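Local coordinates for uncharacterized protein (Bacillus subtilis, PDB 5DQV), which probably hydrolyses nucleotides to release pyrophosphate, as a metal-dependent nucleotide pyrophosphohydrolase built on an all-helical HD domain, at residues A[38-43]-A[59-64]; A[130-135]-A[183-188]. All coordinates share one frame; numbering follows the deposited sequence.

Contact 1: A[38-43]-A[59-64]. With NI (nickel (II) ion), chain C.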
loop_
_atom_site.group_PDB
_atom_site.type_symbol
_atom_site.label_atom_id
_atom_site.label_comp_id
_atom_site.label_asym_id
_atom_site.label_seq_id
_atom_site.Cartn_x
_atom_site.Cartn_y
_atom_site.Cartn_z
ATOM N N ARG A 38 -8.165 1.888 -15.968
ATOM C CA ARG A 38 -9.130 2.387 -14.993
ATOM C C ARG A 38 -9.496 3.835 -15.310
ATOM O O ARG A 38 -10.673 4.244 -15.229
ATOM C CB ARG A 38 -8.593 2.280 -13.536
ATOM C CG ARG A 38 -8.411 0.876 -13.010
ATOM C CD ARG A 38 -8.084 0.827 -11.519
ATOM N NE ARG A 38 -6.911 1.633 -11.189
ATOM C CZ ARG A 38 -5.664 1.222 -11.116
ATOM N NH1 ARG A 38 -5.321 -0.004 -11.432
ATOM N NH2 ARG A 38 -4.721 2.086 -10.816
ATOM N N VAL A 39 -8.486 4.641 -15.611
ATOM C CA VAL A 39 -8.726 6.046 -15.921
ATOM C C VAL A 39 -9.573 6.233 -17.170
ATOM O O VAL A 39 -10.495 7.036 -17.144
ATOM C CB VAL A 39 -7.446 6.852 -15.968
ATOM C CG1 VAL A 39 -7.720 8.273 -16.530
ATOM C CG2 VAL A 39 -6.809 6.838 -14.645
ATOM N N ALA A 40 -9.331 5.427 -18.229
ATOM C CA ALA A 40 -10.146 5.478 -19.406
ATOM C C ALA A 40 -11.617 5.106 -19.130
ATOM O O ALA A 40 -12.521 5.852 -19.548
ATOM C CB ALA A 40 -9.573 4.619 -20.519
ATOM N N ASP A 41 -11.865 4.072 -18.332
ATOM C CA ASP A 41 -13.256 3.704 -17.996
ATOM C C ASP A 41 -13.947 4.811 -17.189
ATOM O O ASP A 41 -15.091 5.195 -17.435
ATOM C CB ASP A 41 -13.319 2.391 -17.169
ATOM C CG ASP A 41 -12.970 1.202 -17.965
ATOM O OD1 ASP A 41 -12.830 1.327 -19.201
ATOM O OD2 ASP A 41 -12.795 0.139 -17.346
ATOM N N LEU A 42 -13.233 5.346 -16.222
ATOM C CA LEU A 42 -13.774 6.434 -15.387
ATOM C C LEU A 42 -14.035 7.681 -16.234
ATOM O O LEU A 42 -15.058 8.325 -16.110
ATOM C CB LEU A 42 -12.763 6.760 -14.274
ATOM C CG LEU A 42 -13.054 6.858 -12.786
ATOM C CD1 LEU A 42 -14.380 6.195 -12.301
ATOM C CD2 LEU A 42 -11.791 6.290 -12.072
ATOM N N ALA A 43 -13.073 8.025 -17.082
ATOM C CA ALA A 43 -13.220 9.182 -17.931
ATOM C C ALA A 43 -14.428 9.087 -18.889
ATOM O O ALA A 43 -15.151 10.076 -19.096
ATOM C CB ALA A 43 -11.909 9.475 -18.674
ATOM N N THR A 59 -9.508 8.689 -25.947
ATOM C CA THR A 59 -8.193 8.786 -26.547
ATOM C C THR A 59 -7.194 9.511 -25.679
ATOM O O THR A 59 -6.108 8.968 -25.410
ATOM C CB THR A 59 -8.236 9.398 -27.958
ATOM O OG1 THR A 59 -9.112 8.614 -28.766
ATOM C CG2 THR A 59 -6.841 9.401 -28.558
ATOM N N ALA A 60 -7.578 10.684 -25.165
ATOM C CA ALA A 60 -6.727 11.396 -24.220
ATOM C C ALA A 60 -6.439 10.624 -22.958
ATOM O O ALA A 60 -5.290 10.567 -22.478
ATOM C CB ALA A 60 -7.329 12.800 -23.894
ATOM N N ALA A 61 -7.456 9.956 -22.441
ATOM C CA ALA A 61 -7.258 9.143 -21.236
ATOM C C ALA A 61 -6.253 8.063 -21.533
ATOM O O ALA A 61 -5.347 7.806 -20.749
ATOM C CB ALA A 61 -8.591 8.535 -20.766
ATOM N N LEU A 62 -6.409 7.423 -22.690
ATOM C CA LEU A 62 -5.521 6.287 -23.025
ATOM C C LEU A 62 -4.071 6.737 -23.153
ATOM O O LEU A 62 -3.179 6.027 -22.717
ATOM C CB LEU A 62 -5.994 5.596 -24.266
ATOM C CG LEU A 62 -7.269 4.753 -24.103
ATOM C CD1 LEU A 62 -7.803 4.348 -25.486
ATOM C CD2 LEU A 62 -6.985 3.499 -23.173
ATOM N N VAL A 63 -3.819 7.919 -23.728
ATOM C CA VAL A 63 -2.417 8.354 -23.961
ATOM C C VAL A 63 -1.893 9.342 -22.946
ATOM O O VAL A 63 -0.738 9.770 -23.063
ATOM C CB VAL A 63 -2.210 8.894 -25.412
ATOM C CG1 VAL A 63 -2.668 7.803 -26.456
ATOM C CG2 VAL A 63 -2.998 10.253 -25.616
ATOM N N HIS A 64 -2.687 9.627 -21.902
ATOM C CA HIS A 64 -2.407 10.750 -20.988
ATOM C C HIS A 64 -1.050 10.609 -20.296
ATOM O O HIS A 64 -0.415 11.627 -20.002
ATOM C CB HIS A 64 -3.585 10.966 -19.974
ATOM C CG HIS A 64 -3.484 10.196 -18.687
ATOM N ND1 HIS A 64 -3.992 8.925 -18.532
ATOM C CD2 HIS A 64 -2.978 10.547 -17.468
ATOM C CE1 HIS A 64 -3.747 8.489 -17.304
ATOM N NE2 HIS A 64 -3.129 9.457 -16.634
HETATM NI NI NI C . -2.434 9.056 -14.805
#

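Contact 2: A[130-135]-A[183-188]. With NI (nickel (II) ion), chain C.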
loop_
_atom_site.group_PDB
_atom_site.type_symbol
_atom_site.label_atom_id
_atom_site.label_comp_id
_atom_site.label_asym_id
_atom_site.label_seq_id
_atom_site.Cartn_x
_atom_site.Cartn_y
_atom_site.Cartn_z
ATOM N N ASP A 130 -8.233 10.901 -13.609
ATOM C CA ASP A 130 -6.876 10.590 -13.205
ATOM C C ASP A 130 -6.763 10.813 -11.694
ATOM O O ASP A 130 -6.122 10.012 -10.948
ATOM C CB ASP A 130 -5.925 11.501 -14.003
ATOM C CG ASP A 130 -4.517 11.061 -13.980
ATOM O OD1 ASP A 130 -4.249 9.890 -13.889
ATOM O OD2 ASP A 130 -3.637 11.910 -14.064
ATOM N N ARG A 131 -7.354 11.916 -11.220
ATOM C CA ARG A 131 -7.331 12.203 -9.783
ATOM C C ARG A 131 -8.218 11.287 -8.948
ATOM O O ARG A 131 -7.857 10.895 -7.850
ATOM C CB ARG A 131 -7.616 13.708 -9.508
ATOM C CG ARG A 131 -6.494 14.533 -10.029
ATOM C CD ARG A 131 -6.672 15.953 -9.734
ATOM N NE ARG A 131 -5.619 16.718 -10.363
ATOM C CZ ARG A 131 -5.249 17.936 -10.009
ATOM N NH1 ARG A 131 -5.811 18.530 -8.966
ATOM N NH2 ARG A 131 -4.282 18.550 -10.685
ATOM N N LEU A 132 -9.356 10.906 -9.477
ATOM C CA LEU A 132 -10.210 9.936 -8.802
ATOM C C LEU A 132 -9.441 8.630 -8.535
ATOM O O LEU A 132 -9.596 7.999 -7.461
ATOM C CB LEU A 132 -11.471 9.687 -9.617
ATOM C CG LEU A 132 -12.558 10.766 -9.601
ATOM C CD1 LEU A 132 -13.688 10.489 -10.568
ATOM C CD2 LEU A 132 -13.125 10.941 -8.155
ATOM N N ASP A 133 -8.562 8.237 -9.477
ATOM C CA ASP A 133 -7.834 6.976 -9.337
ATOM C C ASP A 133 -6.754 7.082 -8.227
ATOM O O ASP A 133 -6.185 6.091 -7.830
ATOM C CB ASP A 133 -7.195 6.563 -10.686
ATOM C CG ASP A 133 -6.692 5.142 -10.701
ATOM O OD1 ASP A 133 -7.519 4.233 -10.559
ATOM O OD2 ASP A 133 -5.465 4.911 -10.919
ATOM N N ALA A 134 -6.500 8.292 -7.716
ATOM C CA ALA A 134 -5.473 8.541 -6.718
ATOM C C ALA A 134 -6.089 8.634 -5.297
ATOM O O ALA A 134 -5.367 8.867 -4.332
ATOM C CB ALA A 134 -4.690 9.852 -7.048
ATOM N N ILE A 135 -7.405 8.486 -5.199
ATOM C CA ILE A 135 -8.107 8.537 -3.921
ATOM C C ILE A 135 -9.000 7.291 -3.767
ATOM O O ILE A 135 -9.085 6.464 -4.680
ATOM C CB ILE A 135 -8.913 9.853 -3.710
ATOM C CG1 ILE A 135 -10.007 10.065 -4.757
ATOM C CG2 ILE A 135 -7.972 11.090 -3.683
ATOM C CD1 ILE A 135 -10.885 11.310 -4.495
ATOM N N GLU A 183 -19.059 14.415 -7.326
ATOM C CA GLU A 183 -19.939 13.475 -6.664
ATOM C C GLU A 183 -19.207 12.165 -6.377
ATOM O O GLU A 183 -19.255 11.672 -5.252
ATOM C CB GLU A 183 -21.163 13.233 -7.530
ATOM C CG GLU A 183 -22.271 12.592 -6.806
ATOM C CD GLU A 183 -23.549 12.605 -7.619
ATOM O OE1 GLU A 183 -23.736 13.512 -8.460
ATOM O OE2 GLU A 183 -24.377 11.695 -7.391
ATOM N N LEU A 184 -18.498 11.627 -7.373
ATOM C CA LEU A 184 -17.772 10.358 -7.196
ATOM C C LEU A 184 -16.645 10.505 -6.182
ATOM O O LEU A 184 -16.368 9.595 -5.409
ATOM C CB LEU A 184 -17.157 9.883 -8.522
ATOM C CG LEU A 184 -18.091 9.403 -9.626
ATOM C CD1 LEU A 184 -17.279 9.121 -10.919
ATOM C CD2 LEU A 184 -18.862 8.119 -9.221
ATOM N N ALA A 185 -16.033 11.678 -6.163
ATOM C CA ALA A 185 -14.930 11.962 -5.254
ATOM C C ALA A 185 -15.367 11.981 -3.806
ATOM O O ALA A 185 -14.599 11.561 -2.921
ATOM C CB ALA A 185 -14.273 13.253 -5.593
ATOM N N GLU A 186 -16.597 12.403 -3.541
ATOM C CA GLU A 186 -17.061 12.460 -2.142
ATOM C C GLU A 186 -17.011 11.095 -1.481
ATOM O O GLU A 186 -16.538 11.007 -0.362
ATOM C CB GLU A 186 -18.484 13.027 -2.013
ATOM C CG GLU A 186 -18.569 14.516 -2.244
ATOM C CD GLU A 186 -18.149 15.348 -1.043
ATOM O OE1 GLU A 186 -18.303 14.890 0.116
ATOM O OE2 GLU A 186 -17.684 16.503 -1.265
ATOM N N GLU A 187 -17.508 10.041 -2.146
ATOM C CA GLU A 187 -17.492 8.675 -1.606
ATOM C C GLU A 187 -16.036 8.225 -1.331
ATOM O O GLU A 187 -15.700 7.681 -0.295
ATOM C CB GLU A 187 -18.066 7.664 -2.621
ATOM C CG GLU A 187 -19.310 8.056 -3.425
ATOM C CD GLU A 187 -19.650 6.981 -4.467
ATOM O OE1 GLU A 187 -19.346 5.804 -4.195
ATOM O OE2 GLU A 187 -20.206 7.297 -5.543
ATOM N N ARG A 188 -15.191 8.428 -2.332
ATOM C CA ARG A 188 -13.799 7.971 -2.272
ATOM C C ARG A 188 -12.995 8.693 -1.187
ATOM O O ARG A 188 -12.242 8.080 -0.457
ATOM C CB ARG A 188 -13.117 8.121 -3.651
ATOM C CG ARG A 188 -13.656 7.145 -4.692
ATOM C CD ARG A 188 -12.739 7.193 -5.933
ATOM N NE ARG A 188 -13.285 6.350 -6.942
ATOM C CZ ARG A 188 -12.571 5.644 -7.821
ATOM N NH1 ARG A 188 -11.227 5.664 -7.826
ATOM N NH2 ARG A 188 -13.222 4.875 -8.633
HETATM NI NI NI C . -2.434 9.056 -14.805
HETATM O O HOH W 1 -10.045 4.213 -9.916
#

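Contact 1: A[38-43]-A[59-64]
Val39, Ala40 and Ala43 on helix 33-50 face Ala61 and Leu62 on helix 54-63, the two helices running nearly antiparallel, at 160°, with the axes of the short segments 8.4 Å apart. This is a helix pair from the core of the HD domain, and it carries His64, the histidine of the HD doublet that gives the fold its name. Small residues set the spacing: the CA atoms of Ala40 and Ala61 lie 5.0 Å apart. The methyl of Ala61 sits at the middle of the contact. It rests on the backbone of Ala40, with Ala61 CB 3.7 Å from Ala40 CA, and also meets Ala43 CB one helical turn further on; Val39 CG1 stands a little more distant. Leu62 reaches Ala40 with one branch, its CD2 3.9 Å from Ala40 CB. No hydrogen bond joins the two segments, so the interface between them is apolar packing, and all six touching residues are buried. Ala129 of helix 121-132 packs on Val39 and Ala43, while Ile16 of helix 8-24 packs on Leu62.

At the metal end, Val39 has CG1 anti to its backbone nitrogen (chi1 171°), which carries this methyl to CE1 of His64, 4.1 Å away; the two side chains cross at about a right angle. The imidazole is fixed from both its nitrogens. ND1 donates to Ala61 O in the plane of the ring, on a lone pair of the carbonyl, in a nearly straight bond (N-H...O 167°). That bond sets the rotation of the ring and leaves the other nitrogen to the metal, beside His35 and Asp130: His64 NE2 binds the nickel ion at 2.0 Å.

Contact 2: A[130-135]-A[183-188]
Leu132, its CG anti to the carbonyl carbon (chi1 -75°), turns its two methyls onto Leu184 and Ala185, while Arg188, extended from CG to NE, carries its guanidinium from helix 179-202 back to the Leu132 carbonyl. Leu132 CD2 lies on Ala185, 3.6 Å from Ala185 CB; Leu132 CD1 meets Leu184 CD1, the two leucines crossing about perpendicularly. Beyond them Ile135 lays CG1 across the Arg188 stem, 3.8 Å from Arg188 CB. The guanidinium has Leu132 CB over one face, towards the rim, and Arg188 NH1 makes a weak, bent bond (129°) to Leu132 O at 2.9 Å. At the guanidinium edge, a water lies 2.8 Å from Arg188 NH1 and donates to Asp133 OD1. With an alanine here instead of Arg188, Leu132 O is likely to lose its weak NH1 bond and the water its arginine donor. Asp133 itself is held by Arg38, Arg142 and His35, whose ring also binds the metal. Leu132 to Ile135 form a type I turn that follows Asp130, whose OD1 binds nickel at 2.2 Å, the final aspartate of the H...HD...D signature of HD-domain metal sites.

Contact 1 closes before contact 2 opens along the chain, and their centres lie about 15 Å apart. Contact 1 pairs helices 33-50 and 54-63; contact 2 joins segment 130-135, on helix 121-132, to helix 179-202, near the C-terminus. They meet at the nickel ion, to which each supplies one ligand, His35 adding another. A second bridge is the salt bridge from Arg38 NE to Asp133 OD1, 2.7 Å long, and Leu42 also packs on Arg188. Segments distant in sequence are thus drawn around one metal centre, consistent with a metal-dependent hydrolase. Residues of these segments also reach the second subunit: Arg38 NH1 hydrogen-bonds Tyr155 OH of that subunit, and Arg188 packs on its Asp202.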